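Local structure of alpha-glucosidase (Pseudoalteromonas sp. K8, 5HQA) at residues His185-Met195 with Pro438-Arg446. The protein hydrolyses alpha-glucosidic bonds as a calcium-containing glycoside hydrolase of family 97, an enzyme activated by chloride. Sequence-based numbering, arbitrary orientation.
Sequences HEAALVDYAAM and PIKDTGLRR
K440 and E186 form a salt bridge, with K440 NZ 2.8 Å from E186 OE1 on the anti lone pair, the two side chains crossing at about a right angle. A chi1 of 66°, placing CG between the K440 backbone N and carbonyl carbon, aims the lysine chain, and its extension beyond CG supplies the length. The same OE1 accepts a nearly straight bond from M195 N (2.8 Å) on the syn side, somewhat out of the carboxylate plane, so two donors grip one oxygen, while R229 pairs with OE2. A glutamine in place of E186 would probably leave the buried K440, and also R229, without their anionic mate.

Three hydrogen bonds tie residues 185-189 to the loop 438-446, two of them to carbonyl oxygens and one to a hydroxyl. H185 NE2 donates to D441 O at 2.8 Å; the acceptor sits 3° from the ring plane, which marks an edge-on approach. T170 OG1 engages both H185 ND1 and K440 NZ. T442 is used twice: its carbonyl O accepts from A188 N (2.9 Å), the donor tilted from the carbonyl plane, and OG1 accepts from L189 N (3.1 Å). Chi1 of 61° sets OG1 between the T442 backbone N and carbonyl carbon, turned to that amide.

Apolar packing flanks these bonds. I439 CD1 touches L189 CD2 at 3.7 Å and also meets A194 CB, while L444 CD2 reaches V190 CG2 at 3.7 Å.

The contact thus joins the end of strand 181-187 and its following loop, in the N-terminal beta domain, to the catalytic-barrel loop between parallel strands 432-435 and 451-454; strand 224-234 backs L189 through P227, and W451 lies against I439 and L444.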
loop_
_atom_site.group_PDB
_atom_site.type_symbol
_atom_site.label_atom_id
_atom_site.label_comp_id
_atom_site.label_asym_id
_atom_site.label_seq_id
_atom_site.Cartn_x
_atom_site.Cartn_y
_atom_site.Cartn_z
ATOM N N HIS A 185 9.862 7.843 -2.953
ATOM C CA HIS A 185 8.408 7.751 -3.008
ATOM C C HIS A 185 7.867 9.175 -2.880
ATOM O O HIS A 185 8.597 10.145 -3.115
ATOM C CB HIS A 185 7.921 6.771 -1.925
ATOM C CG HIS A 185 6.463 6.431 -2.001
ATOM N ND1 HIS A 185 5.842 6.035 -3.169
ATOM C CD2 HIS A 185 5.508 6.410 -1.039
ATOM C CE1 HIS A 185 4.566 5.795 -2.923
ATOM N NE2 HIS A 185 4.337 6.013 -1.639
ATOM N N GLU A 186 6.588 9.311 -2.538
ATOM C CA GLU A 186 6.023 10.630 -2.302
ATOM C C GLU A 186 4.942 10.521 -1.234
ATOM O O GLU A 186 4.455 9.430 -0.921
ATOM C CB GLU A 186 5.495 11.261 -3.600
ATOM C CG GLU A 186 4.574 10.410 -4.429
ATOM C CD GLU A 186 4.129 11.129 -5.705
ATOM O OE1 GLU A 186 3.856 10.441 -6.710
ATOM O OE2 GLU A 186 4.051 12.380 -5.705
ATOM N N ALA A 187 4.582 11.665 -0.654
ATOM C CA ALA A 187 3.600 11.681 0.418
ATOM C C ALA A 187 2.588 12.794 0.184
ATOM O O ALA A 187 2.937 13.868 -0.320
ATOM C CB ALA A 187 4.278 11.856 1.793
ATOM N N ALA A 188 1.335 12.522 0.565
ATOM C CA ALA A 188 0.230 13.481 0.478
ATOM C C ALA A 188 -0.020 13.898 -0.972
ATOM O O ALA A 188 0.001 15.080 -1.328
ATOM C CB ALA A 188 0.480 14.708 1.375
ATOM N N LEU A 189 -0.282 12.899 -1.814
ATOM C CA LEU A 189 -0.545 13.149 -3.233
ATOM C C LEU A 189 -1.987 13.625 -3.368
ATOM O O LEU A 189 -2.920 12.818 -3.403
ATOM C CB LEU A 189 -0.277 11.895 -4.056
ATOM C CG LEU A 189 -0.625 11.951 -5.543
ATOM C CD1 LEU A 189 0.082 13.110 -6.255
ATOM C CD2 LEU A 189 -0.264 10.613 -6.195
ATOM N N VAL A 190 -2.162 14.948 -3.416
ATOM C CA VAL A 190 -3.463 15.608 -3.399
ATOM C C VAL A 190 -3.496 16.636 -4.522
ATOM O O VAL A 190 -2.607 17.491 -4.600
ATOM C CB VAL A 190 -3.730 16.308 -2.052
ATOM C CG1 VAL A 190 -5.076 17.033 -2.087
ATOM C CG2 VAL A 190 -3.680 15.307 -0.911
ATOM N N ASP A 191 -4.519 16.561 -5.376
ATOM C CA ASP A 191 -4.718 17.521 -6.471
ATOM C C ASP A 191 -3.449 17.703 -7.307
ATOM O O ASP A 191 -3.027 18.821 -7.613
ATOM C CB ASP A 191 -5.206 18.873 -5.942
ATOM C CG ASP A 191 -5.625 19.811 -7.064
ATOM O OD1 ASP A 191 -6.167 19.302 -8.071
ATOM O OD2 ASP A 191 -5.393 21.041 -6.958
ATOM N N TYR A 192 -2.841 16.585 -7.688
ATOM C CA TYR A 192 -1.585 16.617 -8.416
ATOM C C TYR A 192 -1.447 15.280 -9.125
ATOM O O TYR A 192 -2.170 14.326 -8.827
ATOM C CB TYR A 192 -0.419 16.877 -7.462
ATOM C CG TYR A 192 0.834 17.499 -8.056
ATOM C CD1 TYR A 192 0.960 18.887 -8.173
ATOM C CD2 TYR A 192 1.917 16.701 -8.440
ATOM C CE1 TYR A 192 2.122 19.459 -8.685
ATOM C CE2 TYR A 192 3.088 17.267 -8.948
ATOM C CZ TYR A 192 3.177 18.645 -9.068
ATOM O OH TYR A 192 4.331 19.203 -9.564
ATOM N N ALA A 193 -0.529 15.228 -10.083
ATOM C CA ALA A 193 -0.271 14.008 -10.839
ATOM C C ALA A 193 0.774 13.162 -10.124
ATOM O O ALA A 193 1.737 13.693 -9.565
ATOM C CB ALA A 193 0.213 14.349 -12.252
ATOM N N ALA A 194 0.593 11.839 -10.153
ATOM C CA ALA A 194 1.576 10.961 -9.529
ATOM C C ALA A 194 2.925 11.083 -10.222
ATOM O O ALA A 194 3.014 11.321 -11.429
ATOM C CB ALA A 194 1.123 9.499 -9.568
ATOM N N MET A 195 3.984 10.897 -9.440
ATOM C CA MET A 195 5.349 10.901 -9.946
ATOM C C MET A 195 5.772 9.479 -10.302
ATOM O O MET A 195 5.692 8.566 -9.474
ATOM C CB MET A 195 6.292 11.496 -8.903
ATOM C CG MET A 195 7.750 11.521 -9.317
ATOM S SD MET A 195 8.768 12.254 -8.001
ATOM C CE MET A 195 8.698 10.986 -6.718
ATOM N N PRO A 438 -5.815 1.038 -7.487
ATOM C CA PRO A 438 -5.897 2.365 -6.877
ATOM C C PRO A 438 -4.820 3.291 -7.392
ATOM O O PRO A 438 -4.007 2.905 -8.239
ATOM C CB PRO A 438 -5.636 2.052 -5.405
ATOM C CG PRO A 438 -4.524 1.025 -5.515
ATOM C CD PRO A 438 -4.863 0.186 -6.755
ATOM N N ILE A 439 -4.792 4.506 -6.852
ATOM C CA ILE A 439 -3.554 5.274 -6.794
ATOM C C ILE A 439 -2.697 4.680 -5.681
ATOM O O ILE A 439 -3.213 4.189 -4.669
ATOM C CB ILE A 439 -3.847 6.770 -6.553
ATOM C CG1 ILE A 439 -2.552 7.586 -6.471
ATOM C CG2 ILE A 439 -4.653 6.971 -5.254
ATOM C CD1 ILE A 439 -1.790 7.671 -7.792
ATOM N N LYS A 440 -1.381 4.700 -5.870
ATOM C CA LYS A 440 -0.481 4.217 -4.828
ATOM C C LYS A 440 -0.726 4.962 -3.520
ATOM O O LYS A 440 -1.169 6.117 -3.508
ATOM C CB LYS A 440 0.971 4.389 -5.267
ATOM C CG LYS A 440 1.367 5.866 -5.412
ATOM C CD LYS A 440 2.667 6.029 -6.199
ATOM C CE LYS A 440 3.022 7.505 -6.328
ATOM N NZ LYS A 440 4.278 7.740 -7.109
ATOM N N ASP A 441 -0.465 4.268 -2.413
ATOM C CA ASP A 441 -0.617 4.839 -1.079
ATOM C C ASP A 441 0.452 5.908 -0.865
ATOM O O ASP A 441 1.636 5.672 -1.128
ATOM C CB ASP A 441 -0.490 3.715 -0.040
ATOM C CG ASP A 441 -0.872 4.146 1.381
ATOM O OD1 ASP A 441 -0.762 5.349 1.711
ATOM O OD2 ASP A 441 -1.274 3.252 2.176
ATOM N N THR A 442 0.038 7.106 -0.437
ATOM C CA THR A 442 1.002 8.153 -0.104
ATOM C C THR A 442 0.766 8.687 1.305
ATOM O O THR A 442 1.172 9.814 1.618
ATOM C CB THR A 442 0.979 9.292 -1.136
ATOM O OG1 THR A 442 -0.317 9.901 -1.176
ATOM C CG2 THR A 442 1.309 8.743 -2.532
ATOM N N GLY A 443 0.130 7.887 2.165
ATOM C CA GLY A 443 -0.065 8.239 3.561
ATOM C C GLY A 443 -1.350 8.968 3.881
ATOM O O GLY A 443 -1.511 9.427 5.019
ATOM N N LEU A 444 -2.278 9.083 2.929
ATOM C CA LEU A 444 -3.475 9.879 3.168
ATOM C C LEU A 444 -4.421 9.252 4.193
ATOM O O LEU A 444 -5.324 9.949 4.674
ATOM C CB LEU A 444 -4.206 10.123 1.843
ATOM C CG LEU A 444 -3.511 11.144 0.942
ATOM C CD1 LEU A 444 -4.036 11.053 -0.482
ATOM C CD2 LEU A 444 -3.729 12.544 1.513
ATOM N N ARG A 445 -4.234 7.974 4.551
ATOM C CA ARG A 445 -5.001 7.396 5.654
ATOM C C ARG A 445 -4.839 8.189 6.950
ATOM O O ARG A 445 -5.714 8.121 7.820
ATOM C CB ARG A 445 -4.588 5.932 5.886
ATOM C CG ARG A 445 -3.109 5.764 6.272
ATOM C CD ARG A 445 -2.707 4.291 6.351
ATOM N NE ARG A 445 -1.253 4.101 6.346
ATOM C CZ ARG A 445 -0.543 3.578 7.353
ATOM N NH1 ARG A 445 -1.134 3.188 8.487
ATOM N NH2 ARG A 445 0.775 3.434 7.220
ATOM N N ARG A 446 -3.741 8.929 7.118
ATOM C CA ARG A 446 -3.636 9.779 8.299
ATOM C C ARG A 446 -4.699 10.867 8.269
ATOM O O ARG A 446 -5.377 11.127 9.271
ATOM C CB ARG A 446 -2.249 10.408 8.397
ATOM C CG ARG A 446 -2.184 11.385 9.576
ATOM C CD ARG A 446 -0.856 12.082 9.698
ATOM N NE ARG A 446 -0.792 12.801 10.962
ATOM C CZ ARG A 446 0.270 13.479 11.383
ATOM N NH1 ARG A 446 1.366 13.528 10.637
ATOM N NH2 ARG A 446 0.237 14.101 12.553
#